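Local coordinates for protein geranyltranstransferase (PDB 1RTR) that probably condenses isopentenyl diphosphate with dimethylallyl and then geranyl diphosphate to make farnesyl diphosphate, a precursor for isoprenoid biosynthesis, at residues P47-T59 with E274-D286. Numbering follows the deposited sequence.
Sequences PVLLLLTLDSLNT and EQFNTKHLLEIVD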
loop_
_atom_site.group_PDB
_atom_site.type_symbol
_atom_site.label_atom_id
_atom_site.label_comp_id
_atom_site.label_asym_id
_atom_site.label_seq_id
_atom_site.Cartn_x
_atom_site.Cartn_y
_atom_site.Cartn_z
ATOM N N PRO A 47 0.598 -1.525 17.627
ATOM C CA PRO A 47 -0.275 -0.409 18.009
ATOM C C PRO A 47 -0.043 0.019 19.439
ATOM O O PRO A 47 0.064 1.218 19.699
ATOM C CB PRO A 47 -1.704 -0.977 17.851
ATOM C CG PRO A 47 -1.564 -2.431 17.650
ATOM C CD PRO A 47 -0.185 -2.650 17.090
ATOM N N VAL A 48 0.055 -0.946 20.348
ATOM C CA VAL A 48 0.201 -0.632 21.765
ATOM C C VAL A 48 1.502 0.114 22.031
ATOM O O VAL A 48 1.509 1.123 22.753
ATOM C CB VAL A 48 0.058 -1.886 22.635
ATOM C CG1 VAL A 48 0.762 -1.702 23.963
ATOM C CG2 VAL A 48 -1.435 -2.187 22.869
ATOM N N LEU A 49 2.588 -0.368 21.426
ATOM C CA LEU A 49 3.876 0.318 21.464
ATOM C C LEU A 49 3.734 1.773 21.076
ATOM O O LEU A 49 4.221 2.644 21.792
ATOM C CB LEU A 49 4.895 -0.370 20.551
ATOM C CG LEU A 49 6.346 0.116 20.615
ATOM C CD1 LEU A 49 6.858 0.168 22.059
ATOM C CD2 LEU A 49 7.231 -0.787 19.778
ATOM N N LEU A 50 3.057 2.039 19.957
ATOM C CA LEU A 50 2.910 3.410 19.455
ATOM C C LEU A 50 2.138 4.277 20.458
ATOM O O LEU A 50 2.578 5.376 20.826
ATOM C CB LEU A 50 2.273 3.398 18.056
ATOM C CG LEU A 50 1.560 4.531 17.286
ATOM C CD1 LEU A 50 1.884 5.952 17.685
ATOM C CD2 LEU A 50 1.797 4.355 15.797
ATOM N N LEU A 51 0.999 3.756 20.907
ATOM C CA LEU A 51 0.192 4.389 21.948
ATOM C C LEU A 51 0.999 4.686 23.219
ATOM O O LEU A 51 1.036 5.839 23.681
ATOM C CB LEU A 51 -1.030 3.511 22.256
ATOM C CG LEU A 51 -2.342 3.701 21.458
ATOM C CD1 LEU A 51 -2.255 4.662 20.240
ATOM C CD2 LEU A 51 -2.932 2.355 21.061
ATOM N N LEU A 52 1.671 3.672 23.771
ATOM C CA LEU A 52 2.470 3.862 24.998
ATOM C C LEU A 52 3.638 4.837 24.822
ATOM O O LEU A 52 3.928 5.625 25.735
ATOM C CB LEU A 52 2.937 2.522 25.585
ATOM C CG LEU A 52 1.802 1.644 26.161
ATOM C CD1 LEU A 52 2.226 0.220 26.390
ATOM C CD2 LEU A 52 1.228 2.229 27.440
ATOM N N THR A 53 4.289 4.819 23.659
ATOM C CA THR A 53 5.351 5.789 23.369
ATOM C C THR A 53 4.868 7.247 23.445
ATOM O O THR A 53 5.568 8.114 23.991
ATOM C CB THR A 53 6.012 5.502 21.984
ATOM O OG1 THR A 53 6.547 4.175 21.962
ATOM C CG2 THR A 53 7.224 6.388 21.758
ATOM N N LEU A 54 3.695 7.524 22.884
ATOM C CA LEU A 54 3.096 8.864 22.993
ATOM C C LEU A 54 2.842 9.263 24.455
ATOM O O LEU A 54 3.082 10.412 24.848
ATOM C CB LEU A 54 1.772 8.931 22.235
ATOM C CG LEU A 54 1.796 9.096 20.723
ATOM C CD1 LEU A 54 0.382 8.941 20.182
ATOM C CD2 LEU A 54 2.429 10.446 20.308
ATOM N N ASP A 55 2.349 8.311 25.248
ATOM C CA ASP A 55 2.084 8.565 26.658
ATOM C C ASP A 55 3.359 8.891 27.446
ATOM O O ASP A 55 3.356 9.810 28.264
ATOM C CB ASP A 55 1.331 7.396 27.298
ATOM C CG ASP A 55 0.783 7.754 28.665
ATOM O OD1 ASP A 55 1.274 7.207 29.679
ATOM O OD2 ASP A 55 -0.123 8.602 28.821
ATOM N N SER A 56 4.442 8.152 27.178
ATOM C CA SER A 56 5.753 8.434 27.764
ATOM C C SER A 56 6.230 9.811 27.396
ATOM O O SER A 56 7.008 10.426 28.131
ATOM C CB SER A 56 6.807 7.446 27.270
ATOM O OG SER A 56 6.342 6.118 27.327
ATOM N N LEU A 57 5.807 10.284 26.233
ATOM C CA LEU A 57 6.258 11.576 25.744
ATOM C C LEU A 57 5.292 12.716 26.107
ATOM O O LEU A 57 5.326 13.787 25.489
ATOM C CB LEU A 57 6.500 11.498 24.238
ATOM C CG LEU A 57 7.879 11.177 23.624
ATOM C CD1 LEU A 57 8.911 10.546 24.584
ATOM C CD2 LEU A 57 7.674 10.316 22.370
ATOM N N ASN A 58 4.438 12.486 27.112
ATOM C CA ASN A 58 3.555 13.526 27.654
ATOM C C ASN A 58 2.480 14.005 26.667
ATOM O O ASN A 58 2.011 15.143 26.741
ATOM C CB ASN A 58 4.371 14.728 28.166
ATOM C CG ASN A 58 5.360 14.351 29.260
ATOM O OD1 ASN A 58 5.161 13.385 30.002
ATOM N ND2 ASN A 58 6.441 15.119 29.358
ATOM N N THR A 59 2.093 13.132 25.749
ATOM C CA THR A 59 1.218 13.524 24.665
ATOM C C THR A 59 -0.043 12.697 24.739
ATOM O O THR A 59 -0.005 11.533 25.149
ATOM C CB THR A 59 1.953 13.329 23.334
ATOM O OG1 THR A 59 3.056 14.241 23.283
ATOM C CG2 THR A 59 1.102 13.768 22.152
ATOM N N GLU A 274 14.798 13.789 31.620
ATOM C CA GLU A 274 13.993 13.351 32.767
ATOM C C GLU A 274 12.519 13.781 32.795
ATOM O O GLU A 274 11.723 13.203 33.542
ATOM C CB GLU A 274 14.711 13.679 34.088
ATOM C CG GLU A 274 14.518 15.097 34.627
ATOM C CD GLU A 274 14.259 15.112 36.134
ATOM O OE1 GLU A 274 15.250 15.115 36.915
ATOM O OE2 GLU A 274 13.064 15.104 36.536
ATOM N N GLN A 275 12.163 14.759 31.962
ATOM C CA GLN A 275 10.776 15.199 31.809
ATOM C C GLN A 275 9.872 14.136 31.184
ATOM O O GLN A 275 8.647 14.236 31.283
ATOM C CB GLN A 275 10.707 16.498 31.005
ATOM C CG GLN A 275 10.391 16.315 29.536
ATOM C CD GLN A 275 10.600 17.575 28.736
ATOM O OE1 GLN A 275 11.712 18.090 28.665
ATOM N NE2 GLN A 275 9.536 18.079 28.131
ATOM N N PHE A 276 10.475 13.132 30.544
ATOM C CA PHE A 276 9.740 11.978 30.023
ATOM C C PHE A 276 9.912 10.784 30.952
ATOM O O PHE A 276 11.029 10.413 31.287
ATOM C CB PHE A 276 10.181 11.604 28.593
ATOM C CG PHE A 276 10.191 12.759 27.631
ATOM C CD1 PHE A 276 9.010 13.435 27.309
ATOM C CD2 PHE A 276 11.376 13.174 27.043
ATOM C CE1 PHE A 276 9.012 14.518 26.417
ATOM C CE2 PHE A 276 11.396 14.249 26.153
ATOM C CZ PHE A 276 10.201 14.925 25.838
ATOM N N ASN A 277 8.790 10.197 31.354
ATOM C CA ASN A 277 8.745 9.005 32.191
ATOM C C ASN A 277 8.639 7.729 31.338
ATOM O O ASN A 277 7.623 7.486 30.673
ATOM C CB ASN A 277 7.549 9.108 33.145
ATOM C CG ASN A 277 7.557 8.046 34.226
ATOM O OD1 ASN A 277 7.687 8.365 35.399
ATOM N ND2 ASN A 277 7.397 6.778 33.843
ATOM N N THR A 278 9.673 6.896 31.396
ATOM C CA THR A 278 9.805 5.759 30.490
ATOM C C THR A 278 9.344 4.433 31.077
ATOM O O THR A 278 9.540 3.383 30.465
ATOM C CB THR A 278 11.257 5.625 30.024
ATOM O OG1 THR A 278 12.092 5.356 31.158
ATOM C CG2 THR A 278 11.791 6.964 29.487
ATOM N N LYS A 279 8.717 4.465 32.248
ATOM C CA LYS A 279 8.294 3.228 32.904
ATOM C C LYS A 279 7.592 2.268 31.933
ATOM O O LYS A 279 7.788 1.051 32.012
ATOM C CB LYS A 279 7.486 3.535 34.189
ATOM C CG LYS A 279 6.161 2.767 34.416
ATOM C CD LYS A 279 5.004 3.738 34.776
ATOM C CE LYS A 279 4.273 4.299 33.524
ATOM N NZ LYS A 279 4.246 5.807 33.438
ATOM N N HIS A 280 6.819 2.817 30.993
ATOM C CA HIS A 280 6.070 2.009 30.020
ATOM C C HIS A 280 6.967 1.304 29.002
ATOM O O HIS A 280 6.824 0.100 28.749
ATOM C CB HIS A 280 5.052 2.880 29.278
ATOM C CG HIS A 280 3.777 3.101 30.031
ATOM N ND1 HIS A 280 3.224 2.145 30.858
ATOM C CD2 HIS A 280 2.951 4.173 30.086
ATOM C CE1 HIS A 280 2.113 2.621 31.393
ATOM N NE2 HIS A 280 1.927 3.849 30.941
ATOM N N LEU A 281 7.867 2.082 28.405
ATOM C CA LEU A 281 8.843 1.569 27.460
ATOM C C LEU A 281 9.682 0.477 28.139
ATOM O O LEU A 281 9.782 -0.649 27.632
ATOM C CB LEU A 281 9.721 2.715 26.942
ATOM C CG LEU A 281 9.316 3.531 25.702
ATOM C CD1 LEU A 281 7.848 3.389 25.306
ATOM C CD2 LEU A 281 9.666 4.987 25.899
ATOM N N LEU A 282 10.232 0.811 29.309
ATOM C CA LEU A 282 11.008 -0.113 30.131
ATOM C C LEU A 282 10.220 -1.369 30.447
ATOM O O LEU A 282 10.780 -2.462 30.472
ATOM C CB LEU A 282 11.474 0.577 31.419
ATOM C CG LEU A 282 12.611 0.024 32.296
ATOM C CD1 LEU A 282 12.053 -0.739 33.506
ATOM C CD2 LEU A 282 13.617 -0.850 31.527
ATOM N N GLU A 283 8.918 -1.220 30.667
ATOM C CA GLU A 283 8.059 -2.376 30.920
ATOM C C GLU A 283 7.927 -3.286 29.696
ATOM O O GLU A 283 7.847 -4.506 29.842
ATOM C CB GLU A 283 6.680 -1.926 31.397
ATOM C CG GLU A 283 6.185 -2.593 32.675
ATOM C CD GLU A 283 5.207 -1.710 33.437
ATOM O OE1 GLU A 283 5.486 -1.373 34.619
ATOM O OE2 GLU A 283 4.159 -1.342 32.846
ATOM N N ILE A 284 7.900 -2.694 28.498
ATOM C CA ILE A 284 7.825 -3.472 27.258
ATOM C C ILE A 284 9.123 -4.245 27.009
ATOM O O ILE A 284 9.079 -5.403 26.589
ATOM C CB ILE A 284 7.426 -2.580 26.042
ATOM C CG1 ILE A 284 5.909 -2.457 25.955
ATOM C CG2 ILE A 284 7.957 -3.138 24.706
ATOM C CD1 ILE A 284 5.456 -1.049 25.700
ATOM N N VAL A 285 10.261 -3.607 27.288
ATOM C CA VAL A 285 11.562 -4.278 27.247
ATOM C C VAL A 285 11.536 -5.558 28.075
ATOM O O VAL A 285 11.991 -6.606 27.614
ATOM C CB VAL A 285 12.709 -3.392 27.782
ATOM C CG1 VAL A 285 14.027 -4.171 27.795
ATOM C CG2 VAL A 285 12.851 -2.132 26.960
ATOM N N ASP A 286 10.986 -5.470 29.286
ATOM C CA ASP A 286 10.950 -6.625 30.178
ATOM C C ASP A 286 9.987 -7.719 29.724
ATOM O O ASP A 286 10.214 -8.897 29.991
ATOM C CB ASP A 286 10.721 -6.208 31.643
ATOM C CG ASP A 286 12.026 -5.773 32.345
ATOM O OD1 ASP A 286 11.937 -4.965 33.291
ATOM O OD2 ASP A 286 13.179 -6.175 32.026
HETATM O O HOH W 1 6.236 10.947 30.620
#
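Leu52 and His280 meet nearly at a right angle, the CD2 methyl of Leu52 resting over the imidazole face in a CH-pi contact 3.7 Å from the ring centroid. The CE methylene of Lys279 covers the opposite face, while Asp55 OD1 lies at the ring edge; both are hydrogen-bonded to Thr2, Asp55 OD1 to its N and His280 NE2 to its O. With Leu52 CG anti to the carbonyl carbon (chi1 -68°), its methyls divide between His280 (CD2) and Ile284, whose CD1 lies 3.5 Å from Leu52 CD1. Leu281 packs its two methyls against Ser56 OG, a hydroxyl turned back onto Leu52 O (2.9 Å). Where the helix ends, in a Schellman motif with Asn58 at C-prime, Asn58 ND2 donates almost straight (170°) to Gln275 O, 3.1 Å away and above that carbonyl's plane. One water ties Ser56 O and Asn58 OD1 to Asn277 N. Leu57 CD1 sits over one face of the Phe276 ring, offset toward its rim, and Gln275 CG covers the other. Helices 45-56 and 279-289 of this mainly helical prenyl synthase fold thus share a largely apolar seam whose polar groups are satisfied internally, with the imidazole's rotation fixed and the loop bonded to the helix end.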